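PDB 3T6Q: CD180 antigen from Mus musculus, which may cooperate with MD-1 and TLR4 in the innate immune response of B-cells to bacterial lipopolysaccharide, leading to NF-kappa-B activation. Local coordinates for residues A[23-28]-A[42-47]; A[36-41]-A[60-65]; A[68-73]-A[92-97]; A[103-108]-A[125-130]. All blocks are in the same frame, centred on the assembly; numbering follows the deposited sequence.

Contact 1: residues A[23-28]-A[42-47]; sequences GLNEIP and FNVLPT
L24 and N43 lie side by side and point the same way, the isobutyl group of L24 running along the side chain of N43. CB of L24 comes to 4.0 Å from CG of N43, and CB of N43 sits 3.4 Å from the carbonyl O of L24. Both side chains have their CG beside the backbone N and anti to the carbonyl carbon, consistent with the two branches running alongside each other. One backbone bond fixes this pairing: V44 N donates to L24 O at 2.8 Å with an N-H...O angle of 154°, approaching somewhat out of the carbonyl plane.

A second pair, N25 and V44, is likewise side by side. CA of N25 directs its hydrogen at V44 O over 3.2 Å, nearly straight at 165°. The third contact sets a methyl against backbone: CD2 of L45 lies 3.4 Å from N25 O and also approaches E26 N.

The touching parts diverge by 40° and neither contains a regular strand here, so the match is local, with one backbone hydrogen bond across it. L24 rests on F40, just beyond strand 37-39, while I27 packs on F53 and L56. On the opposite segment, backbone bonds from L45 to C67 and from P46 to Y70 and W71 join the chain to the next repeat, shortly before strand 47-48 begins.

Contact 2: residues A[36-41]-A[60-65]; sequences ECLEFS and TFLDLT
The carbonyl O of E36 grips two consecutive amides: T60 N at 2.7 Å, in the carbonyl plane on a lone pair, and F61 N at 3.1 Å, nearly in line with the C=O bond. L38 N donates to F61 O at an almost straight 176°, L38 O receives D63 N, and F40 N reaches D63 O at 2.8 Å. The strand axes run 7° from parallel; these alternating bonds and CA-CA distances of 4.7 to 5.0 Å set the register C37-F61, L38-L62 and E39-D63.

D63 is held by its own segment: with CG anti to the backbone N (chi1 -174°), its OD1 accepts T65 OG1 on the syn lone pair and T65 N on the anti side, the latter closing an Asx turn. Outside the two segments, its OD2 salt-bridges a basic side chain of another protein chain. A water spans E36 OE1 and T60 OG1.

Packing follows the two faces. CB of L38 meets CD1 of L62 at 4.1 Å on one, and SG of C37 lies 4.1 Å from CB of F61 on the other. Parallel strands with inward leucines, from successive repeats LRR 1 and LRR 2, are the hallmark of the leucine-rich-repeat solenoid.

Contact 3: residues A[68-73]-A[92-97]; sequences QIYWIH and PLIFMA
Short parallel strands 71-72 and 95-96, from LRR 2 and LRR 3, pair in a small three-stranded sheet of the leucine-rich-repeat solenoid, separate from the main run of repeat strands. I72 N donates to F95 O at 3.1 Å and I72 O accepts A97 N at 2.8 Å, both nearly in line with the C=O. Ahead of the strands, I94 N reaches Y70 O, tilted 20° from the carbonyl plane.

Two aromatic rings are covered from the second segment. CG of P92 sits over one face of Y70, 3.6 Å from the ring centroid and 19° off its normal, a CH-pi contact displaced toward CE1 and CZ. CB of I94 lies over a face of W71, 4.0 Å from the centroid of the six-membered ring, and CG2 of I94 comes to 3.4 Å from W71 CH2. Placing CG beside its backbone N (chi1 -62°), W71 swings its indole back over the neighbouring segment, where CZ3 also meets CB of F95. On the other face of the sheet, CD2 of L93 is shared by I69 CG2 and I72 CD1.

Two polar groups have partners outside the segments: W71 NE1 hydrogen-bonds a glycerol, probably from the crystallisation liquor, and M96 O a basic side chain of another protein chain. Between the side chains the interface is largely aliphatic carbon against aromatic rings and branched chains.

Contact 4: residues A[103-108]-A[125-130]; sequences GPKALK and LHNQKT
P104 centres an inverse gamma turn and opens a type I beta turn ending at L107, which faces a second type I turn, L125 to Q128, in the following coil of the leucine-rich-repeat solenoid. Neither segment holds a regular strand, and the nearest CA pair, K105 and Q128, is 5.1 Å apart.

Q128 makes the direct polar link. With its chain bent at chi2 (64°), the amide turns back so that NE2 donates to P104 O at 2.9 Å. The acceptor lies within 9° of the amide plane, but the donor stands above the P104 carbonyl plane, 64° out of it. L107 N binds the same oxygen from the opposite face, so P104 O is held between two donors. Q128 NE2 also bonds L101 O and thus ties two carbonyls of the preceding coil.

The aliphatic part of Q128 packs as well, its CG 3.8 Å from CB of L107. K105 lays CB and CG near N127 O, while its NZ turns to S102 O; K108 NZ forms a salt bridge with E132.

Beside the turns, one water completes the junction by linking three backbone groups: it donates to K105 O at 2.8 Å and to L107 O at 2.9 Å, and accepts from T130 N at 2.9 Å.

From the N terminus, contact 1 closes the loop from the LRRNT region into LRR 1. Contact 2 crosses it, since 36-41 lies between the segments of contact 1 while 60-65 follows both, and pairs the main strands 37-39 and 61-63; L24 and L45 pack on F40 where the two meet. Contact 3 opens after contact 2 closes and pairs the small-sheet strands 71-72 and 95-96, touching contact 1 through P46 O and contact 2 through L64 against I69. Contact 4 comes last, in series with the others, joining the turns before strands 109-111 and 133-135; it touches none of them, its nearest atoms lying about 6 Å from those of contacts 2 and 3.

Contact 1: residues A[23-28]-A[42-47]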
loop_
_atom_site.group_PDB
_atom_site.type_symbol
_atom_site.label_atom_id
_atom_site.label_comp_id
_atom_site.label_asym_id
_atom_site.label_seq_id
_atom_site.Cartn_x
_atom_site.Cartn_y
_atom_site.Cartn_z
ATOM N N GLY A 23 -1.631 -21.018 -13.536
ATOM C CA GLY A 23 -0.810 -21.401 -12.360
ATOM C C GLY A 23 0.659 -21.715 -12.655
ATOM O O GLY A 23 1.256 -22.520 -11.952
ATOM N N LEU A 24 1.263 -21.061 -13.653
ATOM C CA LEU A 24 2.607 -21.431 -14.123
ATOM C C LEU A 24 3.727 -20.833 -13.286
ATOM O O LEU A 24 3.626 -19.689 -12.857
ATOM C CB LEU A 24 2.808 -21.055 -15.593
ATOM C CG LEU A 24 1.799 -21.546 -16.644
ATOM C CD1 LEU A 24 2.049 -20.835 -17.963
ATOM C CD2 LEU A 24 1.893 -23.052 -16.821
ATOM N N ASN A 25 4.774 -21.635 -13.056
ATOM C CA ASN A 25 5.961 -21.271 -12.277
ATOM C C ASN A 25 7.165 -20.998 -13.155
ATOM O O ASN A 25 8.212 -20.607 -12.662
ATOM C CB ASN A 25 6.334 -22.374 -11.287
ATOM C CG ASN A 25 5.223 -22.684 -10.307
ATOM O OD1 ASN A 25 4.660 -21.788 -9.688
ATOM N ND2 ASN A 25 4.919 -23.966 -10.140
ATOM N N GLU A 26 6.998 -21.132 -14.463
ATOM C CA GLU A 26 8.084 -20.836 -15.404
ATOM C C GLU A 26 7.471 -20.669 -16.777
ATOM O O GLU A 26 6.329 -21.070 -17.006
ATOM C CB GLU A 26 9.102 -21.989 -15.432
ATOM C CG GLU A 26 8.493 -23.315 -15.864
ATOM C CD GLU A 26 9.481 -24.481 -15.811
ATOM O OE1 GLU A 26 9.361 -25.394 -16.658
ATOM O OE2 GLU A 26 10.379 -24.492 -14.932
ATOM N N ILE A 27 8.231 -20.123 -17.713
ATOM C CA ILE A 27 7.734 -20.009 -19.082
ATOM C C ILE A 27 7.667 -21.397 -19.718
ATOM O O ILE A 27 8.641 -22.128 -19.661
ATOM C CB ILE A 27 8.644 -19.079 -19.900
ATOM C CG1 ILE A 27 8.429 -17.656 -19.436
ATOM C CG2 ILE A 27 8.356 -19.187 -21.396
ATOM C CD1 ILE A 27 9.571 -16.763 -19.816
ATOM N N PRO A 28 6.518 -21.773 -20.305
ATOM C CA PRO A 28 6.425 -23.130 -20.834
ATOM C C PRO A 28 7.436 -23.403 -21.947
ATOM O O PRO A 28 7.721 -22.533 -22.785
ATOM C CB PRO A 28 5.002 -23.191 -21.370
ATOM C CG PRO A 28 4.252 -22.255 -20.476
ATOM C CD PRO A 28 5.201 -21.115 -20.281
ATOM N N PHE A 42 -1.542 -13.454 -13.876
ATOM C CA PHE A 42 -2.193 -14.377 -12.941
ATOM C C PHE A 42 -1.525 -15.751 -12.909
ATOM O O PHE A 42 -2.201 -16.770 -12.755
ATOM C CB PHE A 42 -3.700 -14.499 -13.201
ATOM C CG PHE A 42 -4.465 -13.189 -13.025
ATOM C CD1 PHE A 42 -4.838 -12.440 -14.125
ATOM C CD2 PHE A 42 -4.818 -12.731 -11.752
ATOM C CE1 PHE A 42 -5.549 -11.248 -13.983
ATOM C CE2 PHE A 42 -5.549 -11.549 -11.600
ATOM C CZ PHE A 42 -5.890 -10.797 -12.709
ATOM N N ASN A 43 -0.205 -15.772 -13.050
ATOM C CA ASN A 43 0.534 -17.005 -12.820
ATOM C C ASN A 43 1.281 -16.878 -11.508
ATOM O O ASN A 43 0.863 -16.076 -10.633
ATOM C CB ASN A 43 1.415 -17.349 -14.034
ATOM C CG ASN A 43 0.589 -17.798 -15.219
ATOM O OD1 ASN A 43 0.548 -17.130 -16.277
ATOM N ND2 ASN A 43 -0.131 -18.896 -15.046
ATOM N N VAL A 44 2.335 -17.669 -11.322
ATOM C CA VAL A 44 2.976 -17.762 -9.998
ATOM C C VAL A 44 4.495 -17.787 -10.115
ATOM O O VAL A 44 5.084 -18.870 -10.291
ATOM C CB VAL A 44 2.520 -19.007 -9.201
ATOM C CG1 VAL A 44 3.071 -18.935 -7.781
ATOM C CG2 VAL A 44 0.992 -19.125 -9.178
ATOM N N LEU A 45 5.116 -16.613 -9.947
ATOM C CA LEU A 45 6.556 -16.414 -10.151
ATOM C C LEU A 45 7.222 -15.703 -8.971
ATOM O O LEU A 45 7.565 -14.528 -9.059
ATOM C CB LEU A 45 6.791 -15.621 -11.454
ATOM C CG LEU A 45 6.203 -16.229 -12.723
ATOM C CD1 LEU A 45 6.316 -15.150 -13.790
ATOM C CD2 LEU A 45 6.897 -17.512 -13.195
ATOM N N PRO A 46 7.433 -16.423 -7.843
ATOM C CA PRO A 46 7.823 -15.734 -6.614
ATOM C C PRO A 46 9.120 -14.947 -6.792
ATOM O O PRO A 46 9.260 -13.849 -6.239
ATOM C CB PRO A 46 7.971 -16.910 -5.604
ATOM C CG PRO A 46 6.981 -17.891 -6.088
ATOM C CD PRO A 46 7.083 -17.835 -7.594
ATOM N N THR A 47 10.051 -15.462 -7.601
ATOM C CA THR A 47 11.239 -14.655 -7.947
ATOM C C THR A 47 11.407 -14.758 -9.450
ATOM O O THR A 47 11.092 -15.784 -10.024
ATOM C CB THR A 47 12.545 -15.185 -7.300
ATOM O OG1 THR A 47 12.832 -16.468 -7.848
ATOM C CG2 THR A 47 12.446 -15.314 -5.760
#

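Contact 2: residues A[36-41]-A[60-65]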
loop_
_atom_site.group_PDB
_atom_site.type_symbol
_atom_site.label_atom_id
_atom_site.label_comp_id
_atom_site.label_asym_id
_atom_site.label_seq_id
_atom_site.Cartn_x
_atom_site.Cartn_y
_atom_site.Cartn_z
ATOM N N GLU A 36 6.534 -12.817 -29.662
ATOM C CA GLU A 36 6.692 -11.376 -29.474
ATOM C C GLU A 36 5.757 -10.768 -28.421
ATOM O O GLU A 36 6.125 -9.804 -27.758
ATOM C CB GLU A 36 6.482 -10.673 -30.799
ATOM C CG GLU A 36 7.581 -10.999 -31.795
ATOM C CD GLU A 36 7.343 -10.426 -33.169
ATOM O OE1 GLU A 36 6.335 -9.710 -33.372
ATOM O OE2 GLU A 36 8.193 -10.698 -34.046
ATOM N N CYS A 37 4.573 -11.343 -28.254
ATOM C CA CYS A 37 3.583 -10.794 -27.304
ATOM C C CYS A 37 3.100 -11.880 -26.352
ATOM O O CYS A 37 2.366 -12.779 -26.754
ATOM C CB CYS A 37 2.402 -10.145 -28.043
ATOM S SG CYS A 37 2.866 -8.894 -29.266
ATOM N N LEU A 38 3.527 -11.778 -25.089
ATOM C CA LEU A 38 3.256 -12.781 -24.069
ATOM C C LEU A 38 2.376 -12.187 -22.938
ATOM O O LEU A 38 2.791 -11.264 -22.228
ATOM C CB LEU A 38 4.575 -13.324 -23.485
ATOM C CG LEU A 38 4.348 -14.574 -22.594
ATOM C CD1 LEU A 38 3.583 -15.660 -23.336
ATOM C CD2 LEU A 38 5.631 -15.124 -21.993
ATOM N N GLU A 39 1.176 -12.732 -22.802
ATOM C CA GLU A 39 0.214 -12.314 -21.756
ATOM C C GLU A 39 0.327 -13.380 -20.709
ATOM O O GLU A 39 -0.173 -14.503 -20.878
ATOM C CB GLU A 39 -1.193 -12.292 -22.376
ATOM C CG GLU A 39 -1.173 -11.555 -23.715
ATOM C CD GLU A 39 -2.520 -11.481 -24.404
ATOM O OE1 GLU A 39 -3.467 -12.158 -23.968
ATOM O OE2 GLU A 39 -2.628 -10.736 -25.398
ATOM N N PHE A 40 1.019 -13.059 -19.631
ATOM C CA PHE A 40 1.330 -14.065 -18.638
ATOM C C PHE A 40 0.685 -13.748 -17.269
ATOM O O PHE A 40 1.151 -14.249 -16.242
ATOM C CB PHE A 40 2.873 -14.160 -18.524
ATOM C CG PHE A 40 3.385 -15.541 -18.131
ATOM C CD1 PHE A 40 3.856 -15.791 -16.847
ATOM C CD2 PHE A 40 3.408 -16.569 -19.056
ATOM C CE1 PHE A 40 4.323 -17.062 -16.486
ATOM C CE2 PHE A 40 3.873 -17.840 -18.717
ATOM C CZ PHE A 40 4.333 -18.086 -17.423
ATOM N N SER A 41 -0.358 -12.916 -17.258
ATOM C CA SER A 41 -0.949 -12.481 -15.986
ATOM C C SER A 41 -1.530 -13.635 -15.190
ATOM O O SER A 41 -1.963 -14.640 -15.752
ATOM C CB SER A 41 -2.018 -11.420 -16.181
ATOM O OG SER A 41 -3.051 -11.879 -17.028
ATOM N N THR A 60 8.262 -8.159 -27.551
ATOM C CA THR A 60 8.049 -6.702 -27.565
ATOM C C THR A 60 7.024 -6.251 -26.483
ATOM O O THR A 60 6.991 -5.090 -26.101
ATOM C CB THR A 60 7.572 -6.218 -28.963
ATOM O OG1 THR A 60 6.286 -6.770 -29.235
ATOM C CG2 THR A 60 8.549 -6.717 -30.082
ATOM N N PHE A 61 6.209 -7.186 -26.018
ATOM C CA PHE A 61 5.134 -6.940 -25.027
ATOM C C PHE A 61 5.184 -8.090 -24.014
ATOM O O PHE A 61 5.051 -9.247 -24.388
ATOM C CB PHE A 61 3.737 -6.931 -25.730
ATOM C CG PHE A 61 2.556 -6.714 -24.773
ATOM C CD1 PHE A 61 1.944 -7.801 -24.138
ATOM C CD2 PHE A 61 2.097 -5.429 -24.486
ATOM C CE1 PHE A 61 0.884 -7.620 -23.261
ATOM C CE2 PHE A 61 1.040 -5.234 -23.598
ATOM C CZ PHE A 61 0.439 -6.333 -22.990
ATOM N N LEU A 62 5.333 -7.784 -22.732
ATOM C CA LEU A 62 5.320 -8.826 -21.704
ATOM C C LEU A 62 4.449 -8.361 -20.517
ATOM O O LEU A 62 4.748 -7.376 -19.884
ATOM C CB LEU A 62 6.770 -9.084 -21.226
ATOM C CG LEU A 62 6.989 -10.073 -20.053
ATOM C CD1 LEU A 62 6.419 -11.412 -20.425
ATOM C CD2 LEU A 62 8.465 -10.131 -19.689
ATOM N N ASP A 63 3.387 -9.091 -20.231
ATOM C CA ASP A 63 2.493 -8.736 -19.133
ATOM C C ASP A 63 2.598 -9.784 -17.993
ATOM O O ASP A 63 2.165 -10.945 -18.137
ATOM C CB ASP A 63 1.073 -8.673 -19.692
ATOM C CG ASP A 63 0.011 -8.168 -18.666
ATOM O OD1 ASP A 63 0.328 -7.894 -17.486
ATOM O OD2 ASP A 63 -1.156 -8.058 -19.089
ATOM N N LEU A 64 3.147 -9.332 -16.875
ATOM C CA LEU A 64 3.319 -10.119 -15.653
ATOM C C LEU A 64 2.363 -9.613 -14.496
ATOM O O LEU A 64 2.664 -9.754 -13.315
ATOM C CB LEU A 64 4.783 -10.014 -15.237
ATOM C CG LEU A 64 5.794 -10.560 -16.283
ATOM C CD1 LEU A 64 7.200 -10.085 -15.949
ATOM C CD2 LEU A 64 5.722 -12.062 -16.401
ATOM N N THR A 65 1.228 -9.040 -14.875
ATOM C CA THR A 65 0.209 -8.563 -13.919
ATOM C C THR A 65 -0.142 -9.635 -12.895
ATOM O O THR A 65 -0.449 -10.770 -13.265
ATOM C CB THR A 65 -1.086 -8.171 -14.655
ATOM O OG1 THR A 65 -0.845 -7.001 -15.427
ATOM C CG2 THR A 65 -2.263 -7.913 -13.656
HETATM O O HOH W 1 5.815 -7.120 -31.916
HETATM O O HOH W 2 -1.960 -11.363 -19.527
#

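Contact 3: residues A[68-73]-A[92-97]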
loop_
_atom_site.group_PDB
_atom_site.type_symbol
_atom_site.label_atom_id
_atom_site.label_comp_id
_atom_site.label_asym_id
_atom_site.label_seq_id
_atom_site.Cartn_x
_atom_site.Cartn_y
_atom_site.Cartn_z
ATOM N N GLN A 68 2.379 -12.765 -8.448
ATOM C CA GLN A 68 2.958 -13.069 -7.126
ATOM C C GLN A 68 4.492 -12.924 -7.093
ATOM O O GLN A 68 5.197 -13.640 -6.363
ATOM C CB GLN A 68 2.468 -14.459 -6.652
ATOM C CG GLN A 68 0.967 -14.494 -6.422
ATOM C CD GLN A 68 0.455 -15.876 -6.085
ATOM O OE1 GLN A 68 -0.424 -16.398 -6.758
ATOM N NE2 GLN A 68 1.004 -16.477 -5.038
ATOM N N ILE A 69 5.026 -11.960 -7.850
ATOM C CA ILE A 69 6.462 -11.737 -7.897
ATOM C C ILE A 69 6.900 -10.880 -6.717
ATOM O O ILE A 69 6.391 -9.778 -6.547
ATOM C CB ILE A 69 6.866 -11.013 -9.208
ATOM C CG1 ILE A 69 6.480 -11.867 -10.402
ATOM C CG2 ILE A 69 8.357 -10.691 -9.194
ATOM C CD1 ILE A 69 6.386 -11.013 -11.702
ATOM N N TYR A 70 7.795 -11.419 -5.876
ATOM C CA TYR A 70 8.383 -10.690 -4.753
ATOM C C TYR A 70 9.772 -10.173 -5.064
ATOM O O TYR A 70 10.199 -9.211 -4.445
ATOM C CB TYR A 70 8.457 -11.599 -3.508
ATOM C CG TYR A 70 7.076 -11.939 -2.955
ATOM C CD1 TYR A 70 6.512 -11.170 -1.938
ATOM C CD2 TYR A 70 6.333 -13.013 -3.466
ATOM C CE1 TYR A 70 5.251 -11.480 -1.411
ATOM C CE2 TYR A 70 5.045 -13.304 -2.976
ATOM C CZ TYR A 70 4.518 -12.535 -1.939
ATOM O OH TYR A 70 3.257 -12.814 -1.404
ATOM N N TRP A 71 10.498 -10.811 -5.991
ATOM C CA TRP A 71 11.892 -10.447 -6.241
ATOM C C TRP A 71 12.163 -10.303 -7.716
ATOM O O TRP A 71 11.830 -11.182 -8.470
ATOM C CB TRP A 71 12.856 -11.520 -5.683
ATOM C CG TRP A 71 12.729 -11.651 -4.186
ATOM C CD1 TRP A 71 11.902 -12.534 -3.467
ATOM C CD2 TRP A 71 13.367 -10.805 -3.164
ATOM N NE1 TRP A 71 12.035 -12.328 -2.105
ATOM C CE2 TRP A 71 12.884 -11.296 -1.857
ATOM C CE3 TRP A 71 14.246 -9.738 -3.191
ATOM C CZ2 TRP A 71 13.306 -10.733 -0.665
ATOM C CZ3 TRP A 71 14.666 -9.187 -1.977
ATOM C CH2 TRP A 71 14.203 -9.672 -0.747
ATOM N N ILE A 72 12.855 -9.235 -8.101
ATOM C CA ILE A 72 13.374 -9.109 -9.500
ATOM C C ILE A 72 14.897 -8.951 -9.422
ATOM O O ILE A 72 15.382 -7.875 -9.061
ATOM C CB ILE A 72 12.766 -7.884 -10.237
ATOM C CG1 ILE A 72 11.238 -7.879 -10.070
ATOM C CG2 ILE A 72 13.176 -7.899 -11.734
ATOM C CD1 ILE A 72 10.531 -6.756 -10.867
ATOM N N HIS A 73 15.620 -10.033 -9.726
ATOM C CA HIS A 73 17.076 -10.100 -9.515
ATOM C C HIS A 73 17.866 -9.596 -10.702
ATOM O O HIS A 73 17.282 -9.200 -11.720
ATOM C CB HIS A 73 17.520 -11.526 -9.125
ATOM C CG HIS A 73 17.032 -11.977 -7.743
ATOM N ND1 HIS A 73 16.935 -11.140 -6.690
ATOM C CD2 HIS A 73 16.617 -13.220 -7.287
ATOM C CE1 HIS A 73 16.449 -11.811 -5.626
ATOM N NE2 HIS A 73 16.277 -13.084 -5.987
ATOM N N PRO A 92 3.730 -8.012 -5.444
ATOM C CA PRO A 92 4.182 -7.471 -4.147
ATOM C C PRO A 92 5.722 -7.370 -4.018
ATOM O O PRO A 92 6.367 -8.098 -3.215
ATOM C CB PRO A 92 3.603 -8.498 -3.145
ATOM C CG PRO A 92 3.661 -9.806 -3.927
ATOM C CD PRO A 92 3.236 -9.401 -5.327
ATOM N N LEU A 93 6.310 -6.449 -4.777
ATOM C CA LEU A 93 7.758 -6.475 -4.984
ATOM C C LEU A 93 8.487 -6.019 -3.727
ATOM O O LEU A 93 8.206 -4.972 -3.189
ATOM C CB LEU A 93 8.164 -5.551 -6.151
ATOM C CG LEU A 93 7.540 -5.892 -7.508
ATOM C CD1 LEU A 93 7.872 -4.842 -8.569
ATOM C CD2 LEU A 93 8.036 -7.271 -7.941
ATOM N N ILE A 94 9.456 -6.811 -3.295
ATOM C CA ILE A 94 10.333 -6.452 -2.173
ATOM C C ILE A 94 11.574 -5.701 -2.686
ATOM O O ILE A 94 12.034 -4.761 -2.054
ATOM C CB ILE A 94 10.754 -7.718 -1.388
ATOM C CG1 ILE A 94 9.494 -8.432 -0.850
ATOM C CG2 ILE A 94 11.721 -7.360 -0.222
ATOM C CD1 ILE A 94 9.759 -9.847 -0.369
ATOM N N PHE A 95 12.123 -6.127 -3.818
ATOM C CA PHE A 95 13.334 -5.457 -4.316
ATOM C C PHE A 95 13.527 -5.724 -5.767
ATOM O O PHE A 95 13.232 -6.797 -6.245
ATOM C CB PHE A 95 14.606 -5.935 -3.568
ATOM C CG PHE A 95 15.791 -4.985 -3.674
ATOM C CD1 PHE A 95 15.853 -3.833 -2.898
ATOM C CD2 PHE A 95 16.874 -5.280 -4.531
ATOM C CE1 PHE A 95 16.952 -2.977 -2.980
ATOM C CE2 PHE A 95 17.975 -4.430 -4.620
ATOM C CZ PHE A 95 18.005 -3.272 -3.839
ATOM N N MET A 96 14.122 -4.751 -6.443
ATOM C CA MET A 96 14.376 -4.880 -7.859
ATOM C C MET A 96 15.834 -4.462 -8.076
ATOM O O MET A 96 16.259 -3.357 -7.677
ATOM C CB MET A 96 13.396 -3.976 -8.617
ATOM C CG MET A 96 13.684 -3.901 -10.103
ATOM S SD MET A 96 12.357 -2.955 -10.896
ATOM C CE MET A 96 12.627 -3.393 -12.603
ATOM N N ALA A 97 16.598 -5.372 -8.665
ATOM C CA ALA A 97 18.034 -5.177 -8.862
ATOM C C ALA A 97 18.387 -4.025 -9.800
ATOM O O ALA A 97 17.650 -3.709 -10.746
ATOM C CB ALA A 97 18.651 -6.475 -9.343
#

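Contact 4: residues A[103-108]-A[125-130]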
loop_
_atom_site.group_PDB
_atom_site.type_symbol
_atom_site.label_atom_id
_atom_site.label_comp_id
_atom_site.label_asym_id
_atom_site.label_seq_id
_atom_site.Cartn_x
_atom_site.Cartn_y
_atom_site.Cartn_z
ATOM N N GLY A 103 18.604 -5.194 -20.139
ATOM C CA GLY A 103 18.226 -5.695 -21.447
ATOM C C GLY A 103 17.375 -4.748 -22.300
ATOM O O GLY A 103 17.757 -4.411 -23.434
ATOM N N PRO A 104 16.216 -4.311 -21.779
ATOM C CA PRO A 104 15.286 -3.501 -22.603
ATOM C C PRO A 104 15.596 -1.996 -22.681
ATOM O O PRO A 104 14.842 -1.149 -22.146
ATOM C CB PRO A 104 13.925 -3.743 -21.943
ATOM C CG PRO A 104 14.220 -4.223 -20.561
ATOM C CD PRO A 104 15.611 -4.762 -20.509
ATOM N N LYS A 105 16.685 -1.655 -23.364
ATOM C CA LYS A 105 17.130 -0.289 -23.382
ATOM C C LYS A 105 16.186 0.616 -24.203
ATOM O O LYS A 105 16.140 1.815 -23.939
ATOM C CB LYS A 105 18.594 -0.179 -23.873
ATOM C CG LYS A 105 19.669 -0.749 -22.926
ATOM C CD LYS A 105 21.082 -0.424 -23.439
ATOM C CE LYS A 105 22.241 -1.215 -22.838
ATOM N NZ LYS A 105 21.951 -2.265 -21.823
ATOM N N ALA A 106 15.436 0.054 -25.160
ATOM C CA ALA A 106 14.421 0.824 -25.925
ATOM C C ALA A 106 12.999 0.723 -25.334
ATOM O O ALA A 106 12.018 1.024 -26.026
ATOM C CB ALA A 106 14.393 0.444 -27.417
ATOM N N LEU A 107 12.888 0.314 -24.065
ATOM C CA LEU A 107 11.563 0.218 -23.432
ATOM C C LEU A 107 10.800 1.545 -23.557
ATOM O O LEU A 107 11.372 2.598 -23.306
ATOM C CB LEU A 107 11.699 -0.118 -21.957
ATOM C CG LEU A 107 10.381 -0.612 -21.327
ATOM C CD1 LEU A 107 9.973 -1.979 -21.888
ATOM C CD2 LEU A 107 10.515 -0.592 -19.833
ATOM N N LYS A 108 9.520 1.485 -23.914
ATOM C CA LYS A 108 8.722 2.723 -24.019
ATOM C C LYS A 108 7.670 2.952 -22.916
ATOM O O LYS A 108 7.494 4.091 -22.451
ATOM C CB LYS A 108 8.125 2.852 -25.403
ATOM C CG LYS A 108 9.236 2.971 -26.471
ATOM C CD LYS A 108 8.879 3.874 -27.624
ATOM C CE LYS A 108 7.640 3.409 -28.360
ATOM N NZ LYS A 108 7.122 4.475 -29.271
ATOM N N LEU A 125 15.939 2.880 -13.213
ATOM C CA LEU A 125 15.604 3.139 -14.627
ATOM C C LEU A 125 16.736 3.795 -15.446
ATOM O O LEU A 125 16.479 4.265 -16.538
ATOM C CB LEU A 125 14.370 4.023 -14.735
ATOM C CG LEU A 125 13.050 3.326 -14.396
ATOM C CD1 LEU A 125 12.027 4.359 -13.952
ATOM C CD2 LEU A 125 12.558 2.498 -15.564
ATOM N N HIS A 126 17.950 3.840 -14.909
ATOM C CA HIS A 126 19.098 4.482 -15.584
ATOM C C HIS A 126 19.423 3.941 -16.982
ATOM O O HIS A 126 20.032 4.639 -17.785
ATOM C CB HIS A 126 20.313 4.401 -14.678
ATOM C CG HIS A 126 20.662 2.991 -14.287
ATOM N ND1 HIS A 126 20.088 2.366 -13.231
ATOM C CD2 HIS A 126 21.508 2.067 -14.879
ATOM C CE1 HIS A 126 20.567 1.114 -13.145
ATOM N NE2 HIS A 126 21.443 0.934 -14.149
ATOM N N ASN A 127 19.005 2.718 -17.296
ATOM C CA ASN A 127 19.180 2.142 -18.640
ATOM C C ASN A 127 18.056 2.471 -19.654
ATOM O O ASN A 127 18.128 2.048 -20.812
ATOM C CB ASN A 127 19.315 0.613 -18.575
ATOM C CG ASN A 127 20.697 0.156 -18.184
ATOM O OD1 ASN A 127 21.687 0.654 -18.714
ATOM N ND2 ASN A 127 20.780 -0.805 -17.251
ATOM N N GLN A 128 16.979 3.126 -19.212
ATOM C CA GLN A 128 15.819 3.329 -20.086
ATOM C C GLN A 128 15.870 4.780 -20.566
ATOM O O GLN A 128 15.282 5.687 -19.944
ATOM C CB GLN A 128 14.479 3.014 -19.364
ATOM C CG GLN A 128 14.084 1.560 -19.476
ATOM C CD GLN A 128 15.105 0.685 -18.767
ATOM O OE1 GLN A 128 15.393 0.887 -17.589
ATOM N NE2 GLN A 128 15.679 -0.261 -19.491
ATOM N N LYS A 129 16.594 5.001 -21.664
ATOM C CA LYS A 129 16.812 6.365 -22.143
ATOM C C LYS A 129 15.715 6.905 -23.069
ATOM O O LYS A 129 15.695 8.093 -23.345
ATOM C CB LYS A 129 18.190 6.474 -22.821
ATOM C CG LYS A 129 19.317 6.921 -21.912
ATOM C CD LYS A 129 19.856 5.794 -21.062
ATOM C CE LYS A 129 21.074 6.261 -20.286
ATOM N NZ LYS A 129 22.222 6.492 -21.202
ATOM N N THR A 130 14.834 6.030 -23.557
ATOM C CA THR A 130 13.732 6.424 -24.450
ATOM C C THR A 130 12.328 6.198 -23.833
ATOM O O THR A 130 11.352 6.055 -24.551
ATOM C CB THR A 130 13.837 5.760 -25.863
ATOM O OG1 THR A 130 13.397 4.395 -25.840
ATOM C CG2 THR A 130 15.254 5.843 -26.417
HETATM O O HOH W 3 14.100 3.304 -22.797
#